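Local atomic coordinates of C2 domain protein (Scophthalmus maximus, PDB entry 3W56), a protein that binds calcium ions through a C2 domain of the lipid-binding kind and may take part in wide-pore channel activity. Residues Gly40-Ser52 with Asp82-Asp96. Sequence-based numbering, arbitrary orientation.
Sequences GITDGYVKVFCGS and DILRLEVHDEDTFFD
Lys47 lays its extended chain across the imidazole of His89, with CE over one ring face, 3.7 Å from the ring centroid, in a CH-pi contact. The ring is fixed from its own strand: His89 NE2 donates in the ring plane to the anti lone pair of Glu87 OE1 at 2.9 Å. Lys47 NZ reaches that same oxygen through a water. The other carboxylate oxygen, Glu87 OE2, is gripped side-on by Arg85 NE (2.6 Å) and NH2, and it also lies 3.4 Å from Phe49 CE2. Arg85 runs alongside Phe49, its guanidinium turned 69° from the phenyl plane. Replacing Glu87 by an alanine takes away both carboxylate oxygens, which is likely to leave the Arg85 guanidinium without its salt-bridge mate and the His89 ring freer to turn. These residues line one face of an antiparallel pairing of strands 44-50 and 83-90, the two central strands of one sheet of the C2 beta-sandwich. On the same face Tyr45, its CG wedged between backbone N and carbonyl carbon (chi1 70°), swings its ring over His89 CB and donates from OH to Asp96 OD2 at 2.7 Å, ring and carboxylate planes 72° apart. On the other face, Val48 and Leu86 lie side by side and pack onto Leu26 of strand 22-32 in the second sheet. Where the strands run into the calcium-binding loops, Asp43 N meets Asp90 OD1 from above the carboxylate plane (3.0 Å), while Asp43 OD1 accepts from Asn63 N. Asp43, Asp90, Glu91 and Asp92 are calcium ligands; with no calcium bound here, Asp43 OD2 and Asp90 OD1 stand 4.3 Å apart.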
loop_
_atom_site.group_PDB
_atom_site.type_symbol
_atom_site.label_atom_id
_atom_site.label_comp_id
_atom_site.label_asym_id
_atom_site.label_seq_id
_atom_site.Cartn_x
_atom_site.Cartn_y
_atom_site.Cartn_z
ATOM N N GLY A 40 -2.256 20.482 7.335
ATOM C CA GLY A 40 -1.086 20.560 8.203
ATOM C C GLY A 40 0.038 19.600 7.817
ATOM O O GLY A 40 0.906 19.930 6.994
ATOM N N ILE A 41 0.039 18.418 8.432
ATOM C CA ILE A 41 0.899 17.317 7.985
ATOM C C ILE A 41 0.043 16.079 7.631
ATOM O O ILE A 41 -0.989 15.837 8.248
ATOM C CB ILE A 41 2.009 16.980 9.023
ATOM C CG1 ILE A 41 2.708 18.272 9.496
ATOM C CG2 ILE A 41 3.004 15.996 8.422
ATOM C CD1 ILE A 41 3.814 18.080 10.544
ATOM N N THR A 42 0.462 15.314 6.622
ATOM C CA THR A 42 -0.339 14.194 6.123
ATOM C C THR A 42 -0.797 13.176 7.223
ATOM O O THR A 42 -0.020 12.796 8.076
ATOM C CB THR A 42 0.386 13.479 4.942
ATOM O OG1 THR A 42 0.398 14.316 3.776
ATOM C CG2 THR A 42 -0.379 12.210 4.578
ATOM N N ASP A 43 -2.067 12.752 7.212
ATOM C CA ASP A 43 -2.537 11.657 8.074
ATOM C C ASP A 43 -2.715 10.386 7.245
ATOM O O ASP A 43 -3.839 10.044 6.853
ATOM C CB ASP A 43 -3.854 12.007 8.802
ATOM C CG ASP A 43 -3.718 13.221 9.678
ATOM O OD1 ASP A 43 -2.899 13.170 10.622
ATOM O OD2 ASP A 43 -4.393 14.240 9.401
ATOM N N GLY A 44 -1.600 9.709 6.953
ATOM C CA GLY A 44 -1.595 8.704 5.911
ATOM C C GLY A 44 -2.131 7.354 6.305
ATOM O O GLY A 44 -2.047 6.888 7.443
ATOM N N TYR A 45 -2.669 6.685 5.304
ATOM C CA TYR A 45 -2.996 5.304 5.371
ATOM C C TYR A 45 -2.943 4.732 3.982
ATOM O O TYR A 45 -2.950 5.464 2.960
ATOM C CB TYR A 45 -4.382 5.035 6.091
ATOM C CG TYR A 45 -5.629 5.479 5.313
ATOM C CD1 TYR A 45 -6.408 4.547 4.669
ATOM C CD2 TYR A 45 -5.989 6.796 5.269
ATOM C CE1 TYR A 45 -7.554 4.934 3.926
ATOM C CE2 TYR A 45 -7.127 7.205 4.592
ATOM C CZ TYR A 45 -7.887 6.266 3.923
ATOM O OH TYR A 45 -9.047 6.618 3.232
ATOM N N VAL A 46 -2.898 3.409 3.915
ATOM C CA VAL A 46 -2.779 2.661 2.655
ATOM C C VAL A 46 -3.913 1.684 2.416
ATOM O O VAL A 46 -4.290 0.894 3.301
ATOM C CB VAL A 46 -1.423 1.895 2.620
ATOM C CG1 VAL A 46 -1.176 1.290 1.265
ATOM C CG2 VAL A 46 -0.294 2.865 3.020
ATOM N N LYS A 47 -4.468 1.734 1.205
ATOM C CA LYS A 47 -5.523 0.793 0.817
ATOM C C LYS A 47 -4.899 -0.236 -0.066
ATOM O O LYS A 47 -4.049 0.094 -0.939
ATOM C CB LYS A 47 -6.639 1.488 0.046
ATOM C CG LYS A 47 -7.490 2.490 0.821
ATOM C CD LYS A 47 -8.858 2.652 0.043
ATOM C CE LYS A 47 -9.520 3.945 0.441
ATOM N NZ LYS A 47 -10.714 4.241 -0.452
ATOM N N VAL A 48 -5.299 -1.482 0.107
ATOM C CA VAL A 48 -4.668 -2.650 -0.508
ATOM C C VAL A 48 -5.711 -3.512 -1.168
ATOM O O VAL A 48 -6.675 -4.023 -0.504
ATOM C CB VAL A 48 -3.942 -3.555 0.517
ATOM C CG1 VAL A 48 -3.208 -4.677 -0.131
ATOM C CG2 VAL A 48 -2.962 -2.698 1.325
ATOM N N PHE A 49 -5.507 -3.676 -2.465
ATOM C CA PHE A 49 -6.343 -4.569 -3.275
ATOM C C PHE A 49 -5.474 -5.611 -3.949
ATOM O O PHE A 49 -4.347 -5.337 -4.396
ATOM C CB PHE A 49 -7.079 -3.780 -4.370
ATOM C CG PHE A 49 -7.863 -2.604 -3.848
ATOM C CD1 PHE A 49 -9.221 -2.715 -3.580
ATOM C CD2 PHE A 49 -7.219 -1.401 -3.591
ATOM C CE1 PHE A 49 -9.933 -1.600 -3.089
ATOM C CE2 PHE A 49 -7.896 -0.274 -3.129
ATOM C CZ PHE A 49 -9.280 -0.384 -2.857
ATOM N N CYS A 50 -5.993 -6.821 -4.027
ATOM C CA CYS A 50 -5.359 -7.814 -4.861
ATOM C C CYS A 50 -6.369 -8.232 -5.906
ATOM O O CYS A 50 -7.357 -8.927 -5.567
ATOM C CB CYS A 50 -4.959 -9.047 -4.048
ATOM S SG CYS A 50 -4.036 -10.177 -5.099
ATOM N N GLY A 51 -6.122 -7.856 -7.159
ATOM C CA GLY A 51 -7.155 -8.012 -8.177
ATOM C C GLY A 51 -8.435 -7.323 -7.717
ATOM O O GLY A 51 -8.457 -6.118 -7.458
ATOM N N SER A 52 -9.522 -8.091 -7.593
ATOM C CA SER A 52 -10.822 -7.512 -7.236
ATOM C C SER A 52 -11.140 -7.690 -5.740
ATOM O O SER A 52 -12.236 -7.378 -5.283
ATOM C CB SER A 52 -11.948 -8.188 -8.065
ATOM O OG SER A 52 -11.898 -9.605 -7.931
ATOM N N ASP A 82 -2.056 -11.378 -10.868
ATOM C CA ASP A 82 -3.083 -10.575 -10.308
ATOM C C ASP A 82 -2.468 -9.177 -10.161
ATOM O O ASP A 82 -1.224 -9.012 -9.987
ATOM C CB ASP A 82 -3.403 -11.042 -8.907
ATOM C CG ASP A 82 -4.312 -12.284 -8.862
ATOM O OD1 ASP A 82 -4.968 -12.635 -9.885
ATOM O OD2 ASP A 82 -4.415 -12.868 -7.750
ATOM N N ILE A 83 -3.345 -8.194 -10.139
ATOM C CA ILE A 83 -2.921 -6.821 -10.036
ATOM C C ILE A 83 -3.040 -6.417 -8.581
ATOM O O ILE A 83 -4.151 -6.291 -8.040
ATOM C CB ILE A 83 -3.742 -5.885 -10.911
ATOM C CG1 ILE A 83 -3.529 -6.283 -12.379
ATOM C CG2 ILE A 83 -3.272 -4.449 -10.694
ATOM C CD1 ILE A 83 -2.073 -6.454 -12.720
ATOM N N LEU A 84 -1.867 -6.223 -7.972
ATOM C CA LEU A 84 -1.716 -5.622 -6.634
ATOM C C LEU A 84 -1.867 -4.121 -6.835
ATOM O O LEU A 84 -1.152 -3.509 -7.615
ATOM C CB LEU A 84 -0.341 -5.995 -5.963
ATOM C CG LEU A 84 0.010 -5.191 -4.700
ATOM C CD1 LEU A 84 -0.851 -5.636 -3.504
ATOM C CD2 LEU A 84 1.502 -5.355 -4.358
ATOM N N ARG A 85 -2.866 -3.537 -6.199
ATOM C CA ARG A 85 -3.082 -2.110 -6.241
ATOM C C ARG A 85 -3.027 -1.492 -4.819
ATOM O O ARG A 85 -3.713 -1.930 -3.836
ATOM C CB ARG A 85 -4.460 -1.847 -6.929
ATOM C CG ARG A 85 -4.939 -0.452 -6.801
ATOM C CD ARG A 85 -6.405 -0.386 -7.213
ATOM N NE ARG A 85 -6.938 0.970 -7.148
ATOM C CZ ARG A 85 -6.927 1.824 -8.172
ATOM N NH1 ARG A 85 -6.397 1.454 -9.337
ATOM N NH2 ARG A 85 -7.460 3.048 -8.045
ATOM N N LEU A 86 -2.237 -0.439 -4.726
ATOM C CA LEU A 86 -1.967 0.227 -3.464
ATOM C C LEU A 86 -2.401 1.649 -3.635
ATOM O O LEU A 86 -2.031 2.330 -4.564
ATOM C CB LEU A 86 -0.486 0.136 -3.082
ATOM C CG LEU A 86 0.065 -1.263 -2.915
ATOM C CD1 LEU A 86 1.544 -1.257 -2.406
ATOM C CD2 LEU A 86 -0.711 -2.111 -1.953
ATOM N N GLU A 87 -3.232 2.103 -2.723
ATOM C CA GLU A 87 -3.539 3.503 -2.733
ATOM C C GLU A 87 -3.095 4.105 -1.412
ATOM O O GLU A 87 -3.421 3.560 -0.334
ATOM C CB GLU A 87 -5.026 3.730 -2.972
ATOM C CG GLU A 87 -5.567 3.023 -4.181
ATOM C CD GLU A 87 -7.068 3.115 -4.255
ATOM O OE1 GLU A 87 -7.652 3.782 -3.368
ATOM O OE2 GLU A 87 -7.651 2.485 -5.171
ATOM N N VAL A 88 -2.436 5.248 -1.506
ATOM C CA VAL A 88 -2.067 6.031 -0.333
ATOM C C VAL A 88 -3.062 7.191 -0.199
ATOM O O VAL A 88 -3.238 7.988 -1.134
ATOM C CB VAL A 88 -0.634 6.530 -0.420
ATOM C CG1 VAL A 88 -0.344 7.460 0.746
ATOM C CG2 VAL A 88 0.339 5.315 -0.462
ATOM N N HIS A 89 -3.700 7.285 0.954
ATOM C CA HIS A 89 -4.674 8.374 1.213
ATOM C C HIS A 89 -4.315 9.204 2.406
ATOM O O HIS A 89 -3.597 8.780 3.314
ATOM C CB HIS A 89 -6.067 7.832 1.471
ATOM C CG HIS A 89 -6.646 7.103 0.319
ATOM N ND1 HIS A 89 -7.650 7.636 -0.481
ATOM C CD2 HIS A 89 -6.390 5.870 -0.171
ATOM C CE1 HIS A 89 -7.969 6.757 -1.414
ATOM N NE2 HIS A 89 -7.224 5.669 -1.243
ATOM N N ASP A 90 -4.845 10.409 2.407
ATOM C CA ASP A 90 -4.668 11.344 3.502
ATOM C C ASP A 90 -6.009 11.488 4.145
ATOM O O ASP A 90 -6.971 11.902 3.484
ATOM C CB ASP A 90 -4.178 12.635 2.899
ATOM C CG ASP A 90 -3.877 13.702 3.930
ATOM O OD1 ASP A 90 -4.136 13.484 5.164
ATOM O OD2 ASP A 90 -3.365 14.763 3.488
ATOM N N GLU A 91 -6.128 11.069 5.403
ATOM C CA GLU A 91 -7.466 11.051 6.012
ATOM C C GLU A 91 -7.876 12.429 6.486
ATOM O O GLU A 91 -7.103 13.157 7.103
ATOM C CB GLU A 91 -7.519 10.082 7.196
ATOM C CG GLU A 91 -8.853 10.137 7.939
ATOM C CD GLU A 91 -8.803 9.437 9.270
ATOM O OE1 GLU A 91 -9.436 8.352 9.390
ATOM O OE2 GLU A 91 -8.125 9.969 10.202
ATOM N N ASP A 92 -9.133 12.780 6.218
ATOM C CA ASP A 92 -9.660 13.997 6.784
ATOM C C ASP A 92 -11.097 13.768 7.200
ATOM O O ASP A 92 -11.662 12.741 6.884
ATOM C CB ASP A 92 -9.536 15.158 5.814
ATOM C CG ASP A 92 -9.469 16.485 6.526
ATOM O OD1 ASP A 92 -9.620 16.485 7.779
ATOM O OD2 ASP A 92 -9.271 17.512 5.831
ATOM N N THR A 93 -11.665 14.741 7.911
ATOM C CA THR A 93 -12.965 14.581 8.551
ATOM C C THR A 93 -14.055 14.153 7.599
ATOM O O THR A 93 -14.805 13.197 7.892
ATOM C CB THR A 93 -13.435 15.863 9.226
ATOM O OG1 THR A 93 -12.432 16.301 10.161
ATOM C CG2 THR A 93 -14.781 15.579 9.946
ATOM N N PHE A 94 -14.128 14.815 6.443
ATOM C CA PHE A 94 -15.269 14.589 5.553
ATOM C C PHE A 94 -14.953 13.818 4.302
ATOM O O PHE A 94 -15.768 13.040 3.813
ATOM C CB PHE A 94 -15.970 15.902 5.209
ATOM C CG PHE A 94 -16.296 16.727 6.399
ATOM C CD1 PHE A 94 -17.408 16.426 7.200
ATOM C CD2 PHE A 94 -15.480 17.794 6.749
ATOM C CE1 PHE A 94 -17.691 17.189 8.320
ATOM C CE2 PHE A 94 -15.759 18.569 7.881
ATOM C CZ PHE A 94 -16.882 18.269 8.658
ATOM N N PHE A 95 -13.723 14.043 3.782
ATOM C CA PHE A 95 -13.277 13.453 2.532
ATOM C C PHE A 95 -11.837 13.073 2.735
ATOM O O PHE A 95 -11.081 13.834 3.331
ATOM C CB PHE A 95 -13.291 14.494 1.403
ATOM C CG PHE A 95 -14.572 15.145 1.281
ATOM C CD1 PHE A 95 -15.617 14.442 0.782
ATOM C CD2 PHE A 95 -14.755 16.446 1.739
ATOM C CE1 PHE A 95 -16.882 15.052 0.657
ATOM C CE2 PHE A 95 -16.016 17.039 1.649
ATOM C CZ PHE A 95 -17.043 16.346 1.120
ATOM N N ASP A 96 -11.512 11.888 2.284
ATOM C CA ASP A 96 -10.082 11.526 2.253
ATOM C C ASP A 96 -9.486 11.908 0.887
ATOM O O ASP A 96 -10.191 11.892 -0.144
ATOM C CB ASP A 96 -9.890 10.057 2.588
ATOM C CG ASP A 96 -10.318 9.732 4.004
ATOM O OD1 ASP A 96 -10.450 10.687 4.804
ATOM O OD2 ASP A 96 -10.486 8.546 4.349
HETATM O O HOH W 1 -10.415 4.050 -2.881
HETATM O O HOH W 2 -6.773 -12.201 -5.840
HETATM O O HOH W 3 -6.210 -4.856 -7.905
#